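Local coordinates for protein acetate kinase (Entamoeba histolytica, PDB 4H0O) that probably interconverts acetate and acetyl phosphate by phosphoryl transfer with magnesium, as a dimeric pyrophosphate-dependent acetate kinase of the ASKHA superfamily, at residues N15-N20 with A92-R97; H96-G101 with E121-A126; S242-D247 with I268-S273; L327-F332 with Q382-P387. All coordinates share one frame; numbering follows the deposited sequence.

Contact 1: N15-N20 with A92-R97; sequences NVLIFN and AFVGHR
Val16, Leu17 and Ile18 pair in parallel with Phe93, Val94 and Gly95, joining strands 16-20 and 93-97 as neighbours in a mixed sheet of the ribonuclease H-like fold; the short segments run 4.6 Å apart with their directions 20° from parallel. Three backbone bonds set the register. Leu17 gives its N to Phe93 O at 2.8 Å and receives Gly95 N on its own O, also at 2.8 Å, while Phe19 N reaches Gly95 O at 3.2 Å. Before them, Ala92 N binds Asn15 O at 3.1 Å. Beyond them one water bridges, donating to Phe19 O and accepting from Arg97 N.

Apolar packing follows the two faces. On the one carrying Val16 and Ile18, both methyls of Val16 rest against CB of Phe93, whose ring turns off to meet Phe402 and Phe404. On the other, Val94 CG1 lies anti to the backbone N (chi1 -170°), which places it 3.6 Å from Leu17 O and beside the Phe19 ring; CG of Leu17 lies over one face of that ring near the rim. Asn20, predicted with Glu390 to bind magnesium, and Arg97, predicted to bind substrate, end the segments.

The aromatic pair is slight: Phe19 and His96 run side by side, planes at 29°, but slid so far apart that their meeting reduces to Phe19 CD2 and His96 CE1, 3.7 Å apart, while His96 NE2 bonds Gln149.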
loop_
_atom_site.group_PDB
_atom_site.type_symbol
_atom_site.label_atom_id
_atom_site.label_comp_id
_atom_site.label_asym_id
_atom_site.label_seq_id
_atom_site.Cartn_x
_atom_site.Cartn_y
_atom_site.Cartn_z
ATOM N N ASN B 15 0.116 -31.380 32.119
ATOM C CA ASN B 15 1.268 -30.768 31.476
ATOM C C ASN B 15 1.040 -30.621 29.973
ATOM O O ASN B 15 0.455 -31.501 29.335
ATOM C CB ASN B 15 2.532 -31.590 31.738
ATOM C CG ASN B 15 2.911 -31.633 33.207
ATOM O OD1 ASN B 15 2.720 -30.662 33.941
ATOM N ND2 ASN B 15 3.455 -32.763 33.641
ATOM N N VAL B 16 1.497 -29.505 29.414
ATOM C CA VAL B 16 1.391 -29.272 27.977
ATOM C C VAL B 16 2.773 -29.037 27.385
ATOM O O VAL B 16 3.507 -28.152 27.833
ATOM C CB VAL B 16 0.484 -28.066 27.649
ATOM C CG1 VAL B 16 0.359 -27.886 26.144
ATOM C CG2 VAL B 16 -0.889 -28.252 28.265
ATOM N N LEU B 17 3.128 -29.842 26.388
ATOM C CA LEU B 17 4.404 -29.699 25.699
ATOM C C LEU B 17 4.244 -28.790 24.480
ATOM O O LEU B 17 3.448 -29.081 23.585
ATOM C CB LEU B 17 4.921 -31.074 25.268
ATOM C CG LEU B 17 6.189 -31.125 24.411
ATOM C CD1 LEU B 17 7.363 -30.517 25.155
ATOM C CD2 LEU B 17 6.506 -32.554 23.991
ATOM N N ILE B 18 4.982 -27.682 24.447
ATOM C CA ILE B 18 4.971 -26.798 23.280
ATOM C C ILE B 18 6.298 -26.869 22.529
ATOM O O ILE B 18 7.364 -26.654 23.112
ATOM C CB ILE B 18 4.670 -25.324 23.660
ATOM C CG1 ILE B 18 3.173 -25.121 23.903
ATOM C CG2 ILE B 18 5.122 -24.373 22.560
ATOM C CD1 ILE B 18 2.757 -25.383 25.312
ATOM N N PHE B 19 6.233 -27.176 21.237
ATOM C CA PHE B 19 7.430 -27.189 20.404
ATOM C C PHE B 19 7.588 -25.875 19.647
ATOM O O PHE B 19 6.652 -25.403 18.999
ATOM C CB PHE B 19 7.389 -28.354 19.415
ATOM C CG PHE B 19 7.785 -29.675 20.013
ATOM C CD1 PHE B 19 9.059 -29.862 20.527
ATOM C CD2 PHE B 19 6.891 -30.737 20.039
ATOM C CE1 PHE B 19 9.430 -31.080 21.073
ATOM C CE2 PHE B 19 7.257 -31.957 20.578
ATOM C CZ PHE B 19 8.528 -32.129 21.096
ATOM N N ASN B 20 8.777 -25.287 19.734
ATOM C CA ASN B 20 9.091 -24.083 18.978
ATOM C C ASN B 20 10.218 -24.372 17.987
ATOM O O ASN B 20 11.391 -24.434 18.366
ATOM C CB ASN B 20 9.484 -22.948 19.924
ATOM C CG ASN B 20 9.515 -21.594 19.236
ATOM O OD1 ASN B 20 9.409 -21.501 18.012
ATOM N ND2 ASN B 20 9.671 -20.536 20.027
ATOM N N ALA B 92 0.022 -34.452 28.691
ATOM C CA ALA B 92 -1.384 -34.614 28.325
ATOM C C ALA B 92 -1.712 -33.982 26.975
ATOM O O ALA B 92 -2.657 -34.398 26.299
ATOM C CB ALA B 92 -2.281 -34.034 29.408
ATOM N N PHE B 93 -0.942 -32.965 26.593
ATOM C CA PHE B 93 -1.183 -32.252 25.340
ATOM C C PHE B 93 0.112 -31.779 24.670
ATOM O O PHE B 93 1.077 -31.411 25.346
ATOM C CB PHE B 93 -2.108 -31.053 25.578
ATOM C CG PHE B 93 -3.469 -31.424 26.108
ATOM C CD1 PHE B 93 -4.463 -31.873 25.251
ATOM C CD2 PHE B 93 -3.756 -31.314 27.460
ATOM C CE1 PHE B 93 -5.718 -32.210 25.733
ATOM C CE2 PHE B 93 -5.010 -31.649 27.950
ATOM C CZ PHE B 93 -5.991 -32.097 27.084
ATOM N N VAL B 94 0.128 -31.791 23.340
ATOM C CA VAL B 94 1.255 -31.249 22.585
ATOM C C VAL B 94 0.763 -30.153 21.645
ATOM O O VAL B 94 -0.165 -30.366 20.859
ATOM C CB VAL B 94 1.994 -32.337 21.774
ATOM C CG1 VAL B 94 3.297 -31.789 21.213
ATOM C CG2 VAL B 94 2.285 -33.542 22.642
ATOM N N GLY B 95 1.377 -28.976 21.738
ATOM C CA GLY B 95 1.027 -27.871 20.863
ATOM C C GLY B 95 2.074 -27.666 19.786
ATOM O O GLY B 95 3.274 -27.766 20.052
ATOM N N HIS B 96 1.620 -27.385 18.568
ATOM C CA HIS B 96 2.522 -27.147 17.448
ATOM C C HIS B 96 2.156 -25.852 16.731
ATOM O O HIS B 96 1.030 -25.369 16.841
ATOM C CB HIS B 96 2.460 -28.308 16.457
ATOM C CG HIS B 96 2.826 -29.629 17.046
ATOM N ND1 HIS B 96 4.115 -30.117 17.046
ATOM C CD2 HIS B 96 2.066 -30.587 17.640
ATOM C CE1 HIS B 96 4.138 -31.307 17.619
ATOM N NE2 HIS B 96 2.906 -31.612 17.987
ATOM N N ARG B 97 3.105 -25.301 15.984
ATOM C CA ARG B 97 2.876 -24.048 15.276
ATOM C C ARG B 97 3.123 -24.215 13.778
ATOM O O ARG B 97 4.211 -24.617 13.364
ATOM C CB ARG B 97 3.785 -22.959 15.847
ATOM C CG ARG B 97 3.621 -21.593 15.210
ATOM C CD ARG B 97 4.441 -20.547 15.952
ATOM N NE ARG B 97 4.173 -19.198 15.462
ATOM C CZ ARG B 97 4.898 -18.580 14.536
ATOM N NH1 ARG B 97 5.945 -19.189 13.995
ATOM N NH2 ARG B 97 4.578 -17.351 14.153
HETATM O O HOH W 1 5.722 -26.320 16.256
#

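Contact 2: H96-G101 with E121-A126; sequences HRFVHG and ECLPLA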
loop_
_atom_site.group_PDB
_atom_site.type_symbol
_atom_site.label_atom_id
_atom_site.label_comp_id
_atom_site.label_asym_id
_atom_site.label_seq_id
_atom_site.Cartn_x
_atom_site.Cartn_y
_atom_site.Cartn_z
ATOM N N HIS B 96 1.620 -27.385 18.568
ATOM C CA HIS B 96 2.522 -27.147 17.448
ATOM C C HIS B 96 2.156 -25.852 16.731
ATOM O O HIS B 96 1.030 -25.369 16.841
ATOM C CB HIS B 96 2.460 -28.308 16.457
ATOM C CG HIS B 96 2.826 -29.629 17.046
ATOM N ND1 HIS B 96 4.115 -30.117 17.046
ATOM C CD2 HIS B 96 2.066 -30.587 17.640
ATOM C CE1 HIS B 96 4.138 -31.307 17.619
ATOM N NE2 HIS B 96 2.906 -31.612 17.987
ATOM N N ARG B 97 3.105 -25.301 15.984
ATOM C CA ARG B 97 2.876 -24.048 15.276
ATOM C C ARG B 97 3.123 -24.215 13.778
ATOM O O ARG B 97 4.211 -24.617 13.364
ATOM C CB ARG B 97 3.785 -22.959 15.847
ATOM C CG ARG B 97 3.621 -21.593 15.210
ATOM C CD ARG B 97 4.441 -20.547 15.952
ATOM N NE ARG B 97 4.173 -19.198 15.462
ATOM C CZ ARG B 97 4.898 -18.580 14.536
ATOM N NH1 ARG B 97 5.945 -19.189 13.995
ATOM N NH2 ARG B 97 4.578 -17.351 14.153
ATOM N N PHE B 98 2.108 -23.907 12.975
ATOM C CA PHE B 98 2.197 -24.024 11.521
ATOM C C PHE B 98 1.993 -22.640 10.908
ATOM O O PHE B 98 0.969 -21.993 11.147
ATOM C CB PHE B 98 1.117 -24.979 11.019
ATOM C CG PHE B 98 1.478 -25.722 9.765
ATOM C CD1 PHE B 98 2.376 -26.779 9.799
ATOM C CD2 PHE B 98 0.878 -25.393 8.558
ATOM C CE1 PHE B 98 2.692 -27.478 8.644
ATOM C CE2 PHE B 98 1.185 -26.085 7.401
ATOM C CZ PHE B 98 2.095 -27.129 7.443
ATOM N N VAL B 99 2.967 -22.193 10.120
ATOM C CA VAL B 99 2.967 -20.833 9.590
ATOM C C VAL B 99 1.832 -20.556 8.601
ATOM O O VAL B 99 1.087 -19.588 8.758
ATOM C CB VAL B 99 4.319 -20.485 8.930
ATOM C CG1 VAL B 99 4.205 -19.212 8.120
ATOM C CG2 VAL B 99 5.401 -20.333 9.983
ATOM N N HIS B 100 1.696 -21.409 7.591
ATOM C CA HIS B 100 0.776 -21.135 6.489
ATOM C C HIS B 100 -0.152 -22.317 6.214
ATOM O O HIS B 100 0.282 -23.347 5.690
ATOM C CB HIS B 100 1.578 -20.786 5.231
ATOM C CG HIS B 100 0.787 -20.107 4.166
ATOM N ND1 HIS B 100 -0.603 -20.098 4.142
ATOM C CD2 HIS B 100 1.169 -19.406 3.074
ATOM C CE1 HIS B 100 -1.019 -19.428 3.096
ATOM N NE2 HIS B 100 0.037 -18.992 2.420
ATOM N N GLY B 101 -1.431 -22.157 6.555
ATOM C CA GLY B 101 -2.401 -23.232 6.419
ATOM C C GLY B 101 -3.217 -23.198 5.138
ATOM O O GLY B 101 -4.067 -24.066 4.913
ATOM N N GLU B 121 -0.411 -30.858 2.256
ATOM C CA GLU B 121 -0.619 -30.149 0.996
ATOM C C GLU B 121 -0.191 -28.683 1.083
ATOM O O GLU B 121 -0.072 -27.999 0.062
ATOM C CB GLU B 121 -2.084 -30.253 0.560
ATOM C CG GLU B 121 -2.618 -31.682 0.497
ATOM C CD GLU B 121 -1.847 -32.564 -0.473
ATOM O OE1 GLU B 121 -1.643 -32.149 -1.634
ATOM O OE2 GLU B 121 -1.444 -33.677 -0.070
ATOM N N CYS B 122 0.052 -28.212 2.302
ATOM C CA CYS B 122 0.444 -26.824 2.536
ATOM C C CYS B 122 1.959 -26.635 2.566
ATOM O O CYS B 122 2.440 -25.520 2.755
ATOM C CB CYS B 122 -0.149 -26.317 3.853
ATOM S SG CYS B 122 -1.945 -26.217 3.884
ATOM N N LEU B 123 2.706 -27.722 2.393
ATOM C CA LEU B 123 4.170 -27.653 2.414
ATOM C C LEU B 123 4.785 -26.646 1.421
ATOM O O LEU B 123 5.625 -25.835 1.821
ATOM C CB LEU B 123 4.801 -29.047 2.269
ATOM C CG LEU B 123 4.543 -30.028 3.418
ATOM C CD1 LEU B 123 5.348 -31.315 3.252
ATOM C CD2 LEU B 123 4.853 -29.384 4.755
ATOM N N PRO B 124 4.364 -26.674 0.136
ATOM C CA PRO B 124 4.966 -25.709 -0.796
ATOM C C PRO B 124 4.648 -24.242 -0.473
ATOM O O PRO B 124 5.316 -23.361 -1.013
ATOM C CB PRO B 124 4.352 -26.092 -2.149
ATOM C CG PRO B 124 3.894 -27.504 -1.984
ATOM C CD PRO B 124 3.448 -27.601 -0.558
ATOM N N LEU B 125 3.669 -23.994 0.391
ATOM C CA LEU B 125 3.322 -22.628 0.773
ATOM C C LEU B 125 4.484 -21.943 1.488
ATOM O O LEU B 125 4.705 -20.742 1.329
ATOM C CB LEU B 125 2.077 -22.621 1.663
ATOM C CG LEU B 125 0.776 -23.098 1.014
ATOM C CD1 LEU B 125 -0.340 -23.178 2.045
ATOM C CD2 LEU B 125 0.383 -22.184 -0.137
ATOM N N ALA B 126 5.220 -22.720 2.275
ATOM C CA ALA B 126 6.365 -22.218 3.025
ATOM C C ALA B 126 7.394 -23.332 3.164
ATOM O O ALA B 126 7.464 -23.986 4.206
ATOM C CB ALA B 126 5.928 -21.731 4.393
#
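The backbones approach at two places, His100 CA to Leu125 CA at 6.4 Å and Gly101 CA to Cys122 CA at 6.0 Å, where the chain leaving strand 96-98 passes the 3-10 turn of residues 123-125. Within that turn, Leu125 N bonds Cys122 O and Ala126 N bonds Leu123 O, which brings Cys122 and Leu125 to the same side, both with CB directed toward the 96-101 segment.

The principal side-chain meeting is a CH-pi contact. Leu125 CD1 sits over one face of the His100 imidazole, 3.8 Å from the ring centroid and 14° off the normal, and the two side chains cross at about a right angle. Leu125 CB presses on the same ring at CD2, 3.6 Å away. With CG of His100 anti to its own N (chi1 -163°), the imidazole extends from the backbone over this leucine; Phe181 and Phe183 also meet it, edge-to-face.

Cys122 works on two fronts. Its CB comes in the plane of the Phe98 ring, at the edge, 3.8 Å from CE2, and lies 3.5 Å from His100 O. Its SG lies 3.2 Å from Gly101 O. Leu123 CD2 approaches the Phe98 edge too, more loosely.

Between the two segments the chemistry is therefore chiefly dispersive, and the polar link is supplied from helix 129-143: Asn130 ND2 bonds both His100 O and Cys122 O. This bridge ties the loop after the strand that carries Arg97, predicted to bind substrate, to the turn, while the imidazole meets the leucine and the two phenylalanine rings through nonpolar contacts.

Contact 3: S242-D247 with I268-S273; sequences STRCGD and ILNKKS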
loop_
_atom_site.group_PDB
_atom_site.type_symbol
_atom_site.label_atom_id
_atom_site.label_comp_id
_atom_site.label_asym_id
_atom_site.label_seq_id
_atom_site.Cartn_x
_atom_site.Cartn_y
_atom_site.Cartn_z
ATOM N N SER B 242 12.282 -5.510 8.729
ATOM C CA SER B 242 13.701 -5.640 9.037
ATOM C C SER B 242 14.546 -5.811 7.775
ATOM O O SER B 242 15.546 -5.115 7.590
ATOM C CB SER B 242 13.931 -6.810 9.995
ATOM O OG SER B 242 13.348 -7.996 9.491
ATOM N N THR B 243 14.133 -6.733 6.906
ATOM C CA THR B 243 14.852 -6.993 5.658
ATOM C C THR B 243 13.933 -7.056 4.439
ATOM O O THR B 243 14.379 -7.406 3.342
ATOM C CB THR B 243 15.652 -8.315 5.716
ATOM O OG1 THR B 243 14.748 -9.421 5.837
ATOM C CG2 THR B 243 16.614 -8.316 6.891
ATOM N N ARG B 244 12.657 -6.738 4.633
ATOM C CA ARG B 244 11.685 -6.784 3.547
ATOM C C ARG B 244 11.324 -5.381 3.078
ATOM O O ARG B 244 11.449 -4.416 3.832
ATOM C CB ARG B 244 10.425 -7.533 3.987
ATOM C CG ARG B 244 10.604 -9.038 4.098
ATOM C CD ARG B 244 9.473 -9.672 4.891
ATOM N NE ARG B 244 9.814 -11.014 5.353
ATOM C CZ ARG B 244 9.142 -11.676 6.289
ATOM N NH1 ARG B 244 8.087 -11.118 6.869
ATOM N NH2 ARG B 244 9.524 -12.894 6.647
ATOM N N CYS B 245 10.876 -5.269 1.832
ATOM C CA CYS B 245 10.506 -3.969 1.282
ATOM C C CYS B 245 9.119 -3.492 1.702
ATOM O O CYS B 245 8.896 -2.292 1.861
ATOM C CB CYS B 245 10.593 -4.001 -0.242
ATOM S SG CYS B 245 9.497 -5.209 -1.008
ATOM N N GLY B 246 8.186 -4.424 1.876
ATOM C CA GLY B 246 6.803 -4.051 2.120
ATOM C C GLY B 246 6.152 -3.605 0.822
ATOM O O GLY B 246 6.680 -3.882 -0.257
ATOM N N ASP B 247 5.015 -2.919 0.915
ATOM C CA ASP B 247 4.324 -2.429 -0.278
ATOM C C ASP B 247 5.167 -1.430 -1.077
ATOM O O ASP B 247 5.567 -0.385 -0.562
ATOM C CB ASP B 247 2.983 -1.791 0.092
ATOM C CG ASP B 247 1.924 -2.816 0.471
ATOM O OD1 ASP B 247 2.051 -3.998 0.083
ATOM O OD2 ASP B 247 0.950 -2.428 1.150
ATOM N N ILE B 268 16.583 -10.030 -3.055
ATOM C CA ILE B 268 16.788 -8.621 -2.715
ATOM C C ILE B 268 15.626 -8.057 -1.890
ATOM O O ILE B 268 15.839 -7.424 -0.850
ATOM C CB ILE B 268 16.994 -7.759 -3.980
ATOM C CG1 ILE B 268 18.331 -8.089 -4.649
ATOM C CG2 ILE B 268 16.949 -6.286 -3.633
ATOM C CD1 ILE B 268 18.470 -7.539 -6.073
ATOM N N LEU B 269 14.400 -8.296 -2.353
ATOM C CA LEU B 269 13.204 -7.753 -1.708
ATOM C C LEU B 269 12.869 -8.436 -0.378
ATOM O O LEU B 269 12.187 -7.854 0.468
ATOM C CB LEU B 269 12.004 -7.824 -2.662
ATOM C CG LEU B 269 12.148 -7.067 -3.985
ATOM C CD1 LEU B 269 10.874 -7.142 -4.816
ATOM C CD2 LEU B 269 12.530 -5.616 -3.732
ATOM N N ASN B 270 13.343 -9.667 -0.198
ATOM C CA ASN B 270 13.061 -10.435 1.017
ATOM C C ASN B 270 14.164 -10.354 2.072
ATOM O O ASN B 270 13.892 -10.413 3.270
ATOM C CB ASN B 270 12.807 -11.909 0.670
ATOM C CG ASN B 270 11.341 -12.213 0.422
ATOM O OD1 ASN B 270 10.555 -12.345 1.363
ATOM N ND2 ASN B 270 10.969 -12.343 -0.848
ATOM N N LYS B 271 15.409 -10.221 1.621
ATOM C CA LYS B 271 16.561 -10.377 2.506
ATOM C C LYS B 271 17.497 -9.170 2.525
ATOM O O LYS B 271 18.304 -9.027 3.442
ATOM C CB LYS B 271 17.343 -11.643 2.126
ATOM C CG LYS B 271 16.553 -12.945 2.225
ATOM C CD LYS B 271 16.296 -13.335 3.679
ATOM C CE LYS B 271 15.486 -14.628 3.789
ATOM N NZ LYS B 271 16.198 -15.816 3.238
ATOM N N LYS B 272 17.389 -8.313 1.514
ATOM C CA LYS B 272 18.278 -7.163 1.395
ATOM C C LYS B 272 17.533 -5.840 1.231
ATOM O O LYS B 272 18.044 -4.907 0.610
ATOM C CB LYS B 272 19.252 -7.360 0.230
ATOM C CG LYS B 272 20.425 -8.273 0.550
ATOM C CD LYS B 272 20.127 -9.712 0.164
ATOM C CE LYS B 272 21.342 -10.602 0.371
ATOM N NZ LYS B 272 20.981 -12.047 0.351
ATOM N N SER B 273 16.330 -5.756 1.791
ATOM C CA SER B 273 15.560 -4.513 1.748
ATOM C C SER B 273 15.153 -4.019 3.138
ATOM O O SER B 273 15.840 -4.287 4.128
ATOM C CB SER B 273 14.327 -4.679 0.860
ATOM O OG SER B 273 14.704 -5.058 -0.450
HETATM O O HOH W 2 12.907 -12.367 4.691
#
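Thr243 and Arg244 run up beside the C-terminal end of helix 262-271 and meet its last carbonyls. The hydroxyl of Thr243 donates to Asn270 O at 2.9 Å, entering 20° off the carbonyl plane; chi1 of 65° sets OG1 between the backbone N and carbonyl carbon, facing that oxygen. Arg244 leaves in another direction: its chain is extended from CG to NE, and only the root lies against the helix, CG 3.7 Å from Asn270 O. Farther out, a water donates to Asn270 O and accepts a weak bond from Arg244 NE, while the guanidinium lies oblique to Asn270 OD1.

Two backbone bonds hold the loop, one through Cys245 N and one through Thr243 O. Cys245 N lies in the carbonyl plane of Leu269 O, 3.2 Å away, and Ser273 N reaches Thr243 O at 3.0 Å from well above that carbonyl's plane. Cys245 SG rests on Leu269 CB at 4.0 Å. Ser273 OG turns back to Ile268 O at 2.7 Å, opposite in face to Lys272 N on the same oxygen, so two donors grip the carbonyl at the helix end.

Arg244 is a predicted transition-state stabiliser, its side chain about 6 Å from that of His184, consistent with the helix end positioning its backbone. Along the chain the loop follows strand 225-229 and leads into helix 251-260, while Ile170 of the second subunit packs on Cys245 and Leu269 beside helix 262-271.

Contact 4: L327-F332 with Q382-P387; sequences LDLLVF and QVCVAP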
loop_
_atom_site.group_PDB
_atom_site.type_symbol
_atom_site.label_atom_id
_atom_site.label_comp_id
_atom_site.label_asym_id
_atom_site.label_seq_id
_atom_site.Cartn_x
_atom_site.Cartn_y
_atom_site.Cartn_z
ATOM N N LEU B 327 -11.371 4.264 15.367
ATOM C CA LEU B 327 -10.252 3.791 16.177
ATOM C C LEU B 327 -10.445 4.121 17.657
ATOM O O LEU B 327 -10.479 5.294 18.039
ATOM C CB LEU B 327 -8.943 4.414 15.684
ATOM C CG LEU B 327 -7.703 4.104 16.523
ATOM C CD1 LEU B 327 -7.410 2.616 16.484
ATOM C CD2 LEU B 327 -6.496 4.904 16.043
ATOM N N ASP B 328 -10.563 3.085 18.482
ATOM C CA ASP B 328 -10.665 3.263 19.925
ATOM C C ASP B 328 -9.337 2.958 20.616
ATOM O O ASP B 328 -8.959 3.626 21.584
ATOM C CB ASP B 328 -11.757 2.359 20.498
ATOM C CG ASP B 328 -13.117 2.631 19.892
ATOM O OD1 ASP B 328 -13.434 3.816 19.651
ATOM O OD2 ASP B 328 -13.867 1.659 19.655
ATOM N N LEU B 329 -8.629 1.950 20.112
ATOM C CA LEU B 329 -7.411 1.481 20.764
ATOM C C LEU B 329 -6.337 1.076 19.768
ATOM O O LEU B 329 -6.558 0.202 18.921
ATOM C CB LEU B 329 -7.716 0.301 21.693
ATOM C CG LEU B 329 -6.508 -0.329 22.400
ATOM C CD1 LEU B 329 -5.862 0.670 23.343
ATOM C CD2 LEU B 329 -6.897 -1.600 23.152
ATOM N N LEU B 330 -5.175 1.718 19.879
ATOM C CA LEU B 330 -3.996 1.333 19.111
ATOM C C LEU B 330 -3.064 0.538 20.022
ATOM O O LEU B 330 -2.702 1.002 21.109
ATOM C CB LEU B 330 -3.280 2.574 18.564
ATOM C CG LEU B 330 -2.003 2.330 17.751
ATOM C CD1 LEU B 330 -2.331 1.684 16.418
ATOM C CD2 LEU B 330 -1.207 3.620 17.540
ATOM N N VAL B 331 -2.688 -0.663 19.597
ATOM C CA VAL B 331 -1.864 -1.527 20.436
ATOM C C VAL B 331 -0.576 -1.965 19.749
ATOM O O VAL B 331 -0.593 -2.419 18.605
ATOM C CB VAL B 331 -2.641 -2.780 20.884
ATOM C CG1 VAL B 331 -3.026 -3.625 19.680
ATOM C CG2 VAL B 331 -1.815 -3.591 21.872
ATOM N N PHE B 332 0.540 -1.830 20.460
ATOM C CA PHE B 332 1.826 -2.283 19.949
ATOM C C PHE B 332 2.213 -3.630 20.552
ATOM O O PHE B 332 2.029 -3.856 21.749
ATOM C CB PHE B 332 2.909 -1.251 20.251
ATOM C CG PHE B 332 2.714 0.052 19.544
ATOM C CD1 PHE B 332 3.082 0.193 18.214
ATOM C CD2 PHE B 332 2.172 1.144 20.210
ATOM C CE1 PHE B 332 2.908 1.399 17.557
ATOM C CE2 PHE B 332 1.995 2.351 19.560
ATOM C CZ PHE B 332 2.364 2.480 18.230
ATOM N N GLN B 382 -7.049 5.506 22.860
ATOM C CA GLN B 382 -6.134 4.908 23.825
ATOM C C GLN B 382 -4.998 4.168 23.125
ATOM O O GLN B 382 -5.184 3.618 22.036
ATOM C CB GLN B 382 -6.889 3.968 24.769
ATOM C CG GLN B 382 -7.785 4.692 25.770
ATOM C CD GLN B 382 -7.013 5.666 26.645
ATOM O OE1 GLN B 382 -6.057 5.286 27.323
ATOM N NE2 GLN B 382 -7.422 6.933 26.625
ATOM N N VAL B 383 -3.822 4.169 23.749
ATOM C CA VAL B 383 -2.662 3.454 23.225
ATOM C C VAL B 383 -2.104 2.523 24.297
ATOM O O VAL B 383 -1.909 2.935 25.445
ATOM C CB VAL B 383 -1.548 4.425 22.773
ATOM C CG1 VAL B 383 -0.305 3.655 22.345
ATOM C CG2 VAL B 383 -2.031 5.302 21.637
ATOM N N CYS B 384 -1.852 1.269 23.934
ATOM C CA CYS B 384 -1.281 0.330 24.889
ATOM C C CYS B 384 -0.266 -0.597 24.237
ATOM O O CYS B 384 -0.253 -0.768 23.014
ATOM C CB CYS B 384 -2.380 -0.496 25.559
ATOM S SG CYS B 384 -2.973 -1.875 24.560
ATOM N N VAL B 385 0.592 -1.180 25.066
ATOM C CA VAL B 385 1.480 -2.248 24.635
ATOM C C VAL B 385 0.937 -3.542 25.223
ATOM O O VAL B 385 0.467 -3.558 26.365
ATOM C CB VAL B 385 2.926 -2.026 25.120
ATOM C CG1 VAL B 385 3.610 -0.962 24.285
ATOM C CG2 VAL B 385 2.945 -1.633 26.596
ATOM N N ALA B 386 0.987 -4.622 24.448
ATOM C CA ALA B 386 0.473 -5.906 24.910
ATOM C C ALA B 386 1.427 -7.043 24.556
ATOM O O ALA B 386 1.740 -7.251 23.383
ATOM C CB ALA B 386 -0.911 -6.164 24.336
ATOM N N PRO B 387 1.895 -7.775 25.580
ATOM C CA PRO B 387 2.831 -8.901 25.443
ATOM C C PRO B 387 2.285 -10.024 24.560
ATOM O O PRO B 387 1.082 -10.291 24.584
ATOM C CB PRO B 387 2.975 -9.410 26.880
ATOM C CG PRO B 387 2.658 -8.232 27.736
ATOM C CD PRO B 387 1.606 -7.461 26.992
#
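Gln382 O receives Leu330 N at 2.9 Å, nearly in line with the carbonyl, and Leu329 CA also brings its hydrogen toward this oxygen. The same pattern recurs at Cys384 O, which accepts Phe332 N at 2.9 Å in its plane and meets Val331 CA. Three returning bonds, Gln382 N to Asp328 O, Cys384 N to Leu330 O and Ala386 N to Phe332 O, each measure 3.0 Å and complete a regular parallel ladder, with strand directions 20° apart.

On the face of Leu329, Val331 and Cys384, sulfur is the centre. Val331 CG2, anti to its backbone N, comes within 3.4 Å of Cys384 SG and rests 3.7 Å from Ala386 CB. Leu329 CD1 reaches the same SG from the Leu329 side, 4.0 Å away, and lies over the Gln382 carbonyl. Gln382 itself bends at chi2, taking its amide away to Thr375 and Met376.

Leu330, Val383, Phe332 and Val385 form the other face. Val383 CG1 meets the edge of the Phe332 ring near its plane, 3.8 Å from CE2, while CB of Phe332 packs on Val385 CG1. Helix 341-350 covers this side through Ile347, Cys348 and Arg344.

Strand 205-211 also flanks 329-332 in parallel. The chain passes through helices 334-339, 341-350 and 360-365 and edge strand 372-373 before 382-385 returns parallel to 329-333, in the parallel core of the second mixed sheet of the ribonuclease H-like fold.

Overall arrangement
Contact 1 and contact 4 are parallel strand pairs in two different mixed sheets, their centres about 29 Å apart, reflecting the duplicated ribonuclease H-like core of the ASKHA superfamily. Contact 2 grows directly out of contact 1: they share His96 and Arg97 on strand 93-98, with centres about 17 Å apart. Contact 3, about 21 Å from contact 2 by centres and about 8 Å by nearest atoms, joins the loop before helix 251-260 to the end of helix 262-271. Along the chain, contacts 1 and 2 close before contact 3 opens, and contact 4 follows. Of the predicted site residues, Asn20 and Arg97 come from neighbouring strands of one sheet, and Arg244 from the separate loop of contact 3.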